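Local coordinates for DisA protein (Sorangium cellulosum, PDB 6CCA) that acts as a carbon methyltransferase of the disorazol polyketide assembly line, probably adding the methyl groups of a gem-dimethyl unit, at residues Pro39-Gly44 with Asn202-Lys207; Pro32-Ser37 with Val404-Ser409. One frame throughout, in Å; residues are numbered along the deposited sequence.

Contact 1: Pro39-Gly44 with Asn202-Lys207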
# COMPACT_ATOMS: atom_id res chain seq x y z
N PRO A 39 -13.88 -8.69 -16.98
CA PRO A 39 -14.12 -7.70 -18.08
C PRO A 39 -15.05 -6.53 -17.77
O PRO A 39 -14.93 -5.53 -18.40
CB PRO A 39 -14.72 -8.61 -19.25
CG PRO A 39 -14.38 -9.99 -18.87
CD PRO A 39 -14.33 -10.05 -17.33
N ARG A 40 -15.98 -6.64 -16.83
CA ARG A 40 -16.83 -5.55 -16.43
C ARG A 40 -16.10 -4.57 -15.51
O ARG A 40 -16.60 -3.50 -15.26
CB ARG A 40 -18.05 -6.07 -15.69
CG ARG A 40 -18.97 -6.91 -16.59
CD ARG A 40 -20.11 -7.58 -15.86
NE ARG A 40 -20.98 -8.34 -16.82
CZ ARG A 40 -21.24 -9.67 -16.83
NH1 ARG A 40 -20.76 -10.50 -15.91
NH2 ARG A 40 -22.04 -10.19 -17.77
N ILE A 41 -14.92 -4.96 -15.01
CA ILE A 41 -14.14 -4.10 -14.07
C ILE A 41 -12.92 -3.49 -14.77
O ILE A 41 -12.55 -2.36 -14.50
CB ILE A 41 -13.73 -4.95 -12.84
CG1 ILE A 41 -14.96 -5.48 -12.10
CG2 ILE A 41 -12.80 -4.19 -11.90
CD1 ILE A 41 -14.62 -6.64 -11.19
N GLN A 42 -12.30 -4.29 -15.63
CA GLN A 42 -11.11 -3.87 -16.37
C GLN A 42 -11.29 -2.51 -16.99
O GLN A 42 -12.21 -2.29 -17.79
CB GLN A 42 -10.83 -4.88 -17.48
CG GLN A 42 -9.68 -4.57 -18.40
CD GLN A 42 -8.37 -4.30 -17.70
OE1 GLN A 42 -7.86 -5.11 -16.93
NE2 GLN A 42 -7.80 -3.15 -18.00
N PRO A 43 -10.42 -1.56 -16.65
CA PRO A 43 -10.56 -0.27 -17.30
C PRO A 43 -10.30 -0.38 -18.82
O PRO A 43 -9.40 -1.10 -19.25
CB PRO A 43 -9.47 0.58 -16.65
CG PRO A 43 -8.64 -0.29 -15.86
CD PRO A 43 -9.40 -1.56 -15.60
N GLY A 44 -11.02 0.41 -19.58
CA GLY A 44 -10.77 0.52 -21.01
C GLY A 44 -9.57 1.38 -21.39
O GLY A 44 -8.93 2.02 -20.54
N ASN A 202 -8.87 3.71 -6.30
CA ASN A 202 -10.02 3.73 -5.37
C ASN A 202 -11.30 3.38 -6.11
O ASN A 202 -12.16 2.57 -5.66
CB ASN A 202 -10.15 5.10 -4.69
CG ASN A 202 -9.05 5.40 -3.69
OD1 ASN A 202 -8.39 4.51 -3.18
ND2 ASN A 202 -8.94 6.68 -3.32
N GLU A 203 -11.42 3.90 -7.32
CA GLU A 203 -12.60 3.69 -8.13
C GLU A 203 -12.67 2.29 -8.65
O GLU A 203 -13.77 1.74 -8.68
CB GLU A 203 -12.74 4.74 -9.24
CG GLU A 203 -13.01 6.14 -8.69
CD GLU A 203 -14.36 6.31 -7.97
OE1 GLU A 203 -15.33 5.56 -8.20
OE2 GLU A 203 -14.43 7.21 -7.10
N LEU A 204 -11.50 1.69 -8.97
CA LEU A 204 -11.47 0.29 -9.36
C LEU A 204 -11.86 -0.65 -8.25
O LEU A 204 -12.53 -1.64 -8.48
CB LEU A 204 -10.08 -0.16 -9.92
CG LEU A 204 -9.73 0.24 -11.33
CD1 LEU A 204 -8.32 -0.24 -11.61
CD2 LEU A 204 -10.76 -0.41 -12.28
N VAL A 205 -11.52 -0.33 -7.00
CA VAL A 205 -12.01 -1.18 -5.91
C VAL A 205 -13.57 -1.11 -5.80
O VAL A 205 -14.24 -2.11 -5.67
CB VAL A 205 -11.40 -0.78 -4.57
CG1 VAL A 205 -12.14 -1.40 -3.36
CG2 VAL A 205 -9.90 -1.01 -4.52
N ILE A 206 -14.11 0.09 -5.83
CA ILE A 206 -15.55 0.34 -5.73
C ILE A 206 -16.24 -0.40 -6.88
O ILE A 206 -17.22 -1.07 -6.67
CB ILE A 206 -15.88 1.83 -5.77
CG1 ILE A 206 -15.48 2.48 -4.44
CG2 ILE A 206 -17.40 2.07 -5.93
CD1 ILE A 206 -15.55 4.00 -4.40
N LYS A 207 -15.73 -0.25 -8.07
CA LYS A 207 -16.31 -0.93 -9.23
C LYS A 207 -16.34 -2.44 -9.01
O LYS A 207 -17.33 -3.13 -9.37
CB LYS A 207 -15.46 -0.60 -10.48
CG LYS A 207 -15.97 -1.21 -11.80
CD LYS A 207 -17.36 -0.77 -12.04
CE LYS A 207 -17.82 -0.91 -13.49
NZ LYS A 207 -19.33 -0.87 -13.46
O HOH W 1 -18.90 -2.44 -16.23
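L204 and K207 meet R40, I41 and P43 where the last turn of helix 34-41 runs into a loop. Their helix, 196-216, leads into strand 226-231, the strand ahead of the glycine-rich loop in this class I, Rossmann-like methyltransferase fold. The contact therefore joins an N-terminal helix to the flank of the catalytic fold.

The apolar part centres on one methyl of L204. CD2 lies 3.5 Å from the backbone O of I41 and 3.8 Å from CD of P43. The P43 and L204 side chains cross at about a right angle. The methyl lies over one face of the proline ring, off centre toward CD. The I41 side chain adds CG2, 4.3 Å from CD2 of L204. Behind this layer, I41 touches L406 and L204 touches V404, both on strand 402-409.

K207 passes along the exposed side. Its CG stands anti to the backbone N, and a bend at chi2 (57°) carries the chain past the end of helix 34-41. CG of K207 packs on CA of I41 at 4.1 Å. CE comes within 3.4 Å of R40 O.

The polar part is water-mediated. One water donates to R40 O at 2.7 Å and accepts a weak bond from NZ of K207. In the turn, Q42 NE2 also bonds to Q391 O and donates to a lone pair of P43 O at 2.9 Å, in the carbonyl plane.

Contact 2: Pro32-Ser37 with Val404-Ser409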
# COMPACT_ATOMS: atom_id res chain seq x y z
N PRO A 32 -18.87 -19.82 -9.17
CA PRO A 32 -17.76 -18.91 -9.40
C PRO A 32 -18.24 -17.78 -10.28
O PRO A 32 -18.94 -17.99 -11.28
CB PRO A 32 -16.71 -19.78 -10.08
CG PRO A 32 -17.03 -21.18 -9.66
CD PRO A 32 -18.52 -21.22 -9.49
N LEU A 33 -17.94 -16.55 -9.88
CA LEU A 33 -18.34 -15.40 -10.68
C LEU A 33 -17.23 -14.43 -11.13
O LEU A 33 -17.50 -13.46 -11.82
CB LEU A 33 -19.52 -14.68 -10.09
CG LEU A 33 -19.30 -14.00 -8.74
CD1 LEU A 33 -19.90 -12.61 -8.74
CD2 LEU A 33 -19.90 -14.90 -7.67
N LEU A 34 -16.02 -14.69 -10.71
CA LEU A 34 -14.96 -13.76 -11.04
C LEU A 34 -14.61 -13.72 -12.51
O LEU A 34 -14.43 -12.65 -13.08
CB LEU A 34 -13.72 -14.05 -10.21
CG LEU A 34 -12.56 -13.04 -10.35
CD1 LEU A 34 -13.02 -11.64 -10.12
CD2 LEU A 34 -11.40 -13.39 -9.42
N GLU A 35 -14.58 -14.86 -13.15
CA GLU A 35 -14.15 -14.91 -14.58
C GLU A 35 -15.01 -13.99 -15.42
O GLU A 35 -14.49 -13.18 -16.20
CB GLU A 35 -14.23 -16.38 -15.07
CG GLU A 35 -13.91 -16.60 -16.55
CD GLU A 35 -13.90 -18.09 -16.95
OE1 GLU A 35 -14.06 -19.02 -16.11
OE2 GLU A 35 -13.72 -18.32 -18.16
N ARG A 36 -16.31 -14.03 -15.24
CA ARG A 36 -17.16 -13.18 -16.07
C ARG A 36 -17.27 -11.75 -15.60
O ARG A 36 -17.73 -10.87 -16.33
CB ARG A 36 -18.53 -13.80 -16.20
CG ARG A 36 -19.42 -13.66 -14.98
CD ARG A 36 -20.59 -14.60 -15.21
NE ARG A 36 -20.87 -15.47 -14.08
CZ ARG A 36 -21.94 -15.37 -13.31
NH1 ARG A 36 -22.83 -14.40 -13.50
NH2 ARG A 36 -22.11 -16.24 -12.32
N SER A 37 -16.85 -11.50 -14.36
CA SER A 37 -16.79 -10.15 -13.84
C SER A 37 -15.55 -9.31 -14.22
O SER A 37 -15.68 -8.12 -14.32
CB SER A 37 -16.87 -10.24 -12.31
OG SER A 37 -18.13 -10.74 -11.89
N VAL A 404 -4.84 -2.86 -8.78
CA VAL A 404 -5.88 -3.64 -8.09
C VAL A 404 -5.82 -5.10 -8.60
O VAL A 404 -5.68 -5.37 -9.83
CB VAL A 404 -7.23 -3.01 -8.27
CG1 VAL A 404 -8.36 -3.97 -7.93
CG2 VAL A 404 -7.33 -1.74 -7.44
N ILE A 405 -5.86 -6.02 -7.67
CA ILE A 405 -5.72 -7.46 -7.91
C ILE A 405 -6.92 -8.17 -7.34
O ILE A 405 -7.25 -7.96 -6.19
CB ILE A 405 -4.42 -8.04 -7.35
CG1 ILE A 405 -3.19 -7.23 -7.87
CG2 ILE A 405 -4.29 -9.52 -7.74
CD1 ILE A 405 -2.42 -6.61 -6.79
N LEU A 406 -7.61 -8.94 -8.17
CA LEU A 406 -8.80 -9.72 -7.78
C LEU A 406 -8.45 -11.21 -7.78
O LEU A 406 -7.69 -11.67 -8.63
CB LEU A 406 -9.96 -9.49 -8.74
CG LEU A 406 -10.26 -8.01 -9.07
CD1 LEU A 406 -11.31 -7.89 -10.15
CD2 LEU A 406 -10.71 -7.28 -7.87
N ALA A 407 -8.97 -11.95 -6.81
CA ALA A 407 -8.68 -13.37 -6.73
C ALA A 407 -9.89 -14.11 -6.11
O ALA A 407 -10.56 -13.55 -5.23
CB ALA A 407 -7.50 -13.56 -5.85
N GLU A 408 -10.16 -15.31 -6.61
CA GLU A 408 -11.33 -16.11 -6.20
C GLU A 408 -10.84 -17.26 -5.35
O GLU A 408 -9.93 -18.05 -5.71
CB GLU A 408 -12.04 -16.61 -7.46
CG GLU A 408 -13.20 -17.56 -7.25
CD GLU A 408 -13.79 -17.94 -8.60
OE1 GLU A 408 -13.37 -18.99 -9.06
OE2 GLU A 408 -14.66 -17.20 -9.15
N SER A 409 -11.42 -17.39 -4.19
CA SER A 409 -10.99 -18.42 -3.28
C SER A 409 -11.58 -19.76 -3.70
O SER A 409 -12.74 -19.83 -4.04
CB SER A 409 -11.49 -18.15 -1.87
OG SER A 409 -11.03 -19.19 -1.04
O HOH W 2 -16.40 -15.94 -7.62
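The E408 carboxylate is held between P32 and L34, with one carbon on each face. Both approach obliquely: CB of P32 from one face, 3.4 Å from OE2, and CB of L34 from the other, 3.5 Å from the same oxygen. This occurs on strand 402-409, which runs antiparallel to strand 330-337 on one side and to strands 384-385 and 387-389 on the other, as the last strand does in the class I methyltransferase fold. The second flat group is the peptide between A407 and E408. The CD2 methyl of L34 sits over its face, 3.6 Å from E408 N. The other methyl, CD1, leans against CB of L406 at 4.0 Å.

Polar partners take the oxygens. L34 N donates to OE2 of E408 at 3.3 Å, a fairly straight bond (160°). A water donates to OE2 of E408 and accepts from L33 N, so it ties the start of helix 34-41 to the strand. OE1 faces R385 and R386, and both form salt bridges with it. Two arginines beside a buried glutamate probably favour its charged form. The extended E408 chain, with CG anti to the backbone N (chi1 175°), carries the carboxylate out to these partners.

The helix start is also fixed within its own segment. L33 O accepts from S37 N and from S37 OG, which arrive from opposite faces of its carbonyl plane, OG at 2.8 Å.

Both contacts use helix 34-41: contact 2 holds its start and contact 1 its end. Contact 2 is buried and sets the helix on one face of the sheet, over strand 402-409. Contact 1 is partly buried and sets it on helix 196-216. The chemistry follows this difference. Contact 2 has a direct hydrogen bond to a glutamate that also pairs with arginines. Contact 1 is apolar on its inner side, and its polar link runs through a water that the exposed lysine holds only weakly. The two centres lie about 12 Å apart. They join through I41, whose CD1 is 3.7 Å from CD1 of L406, and through V404, which packs on L204 and V205.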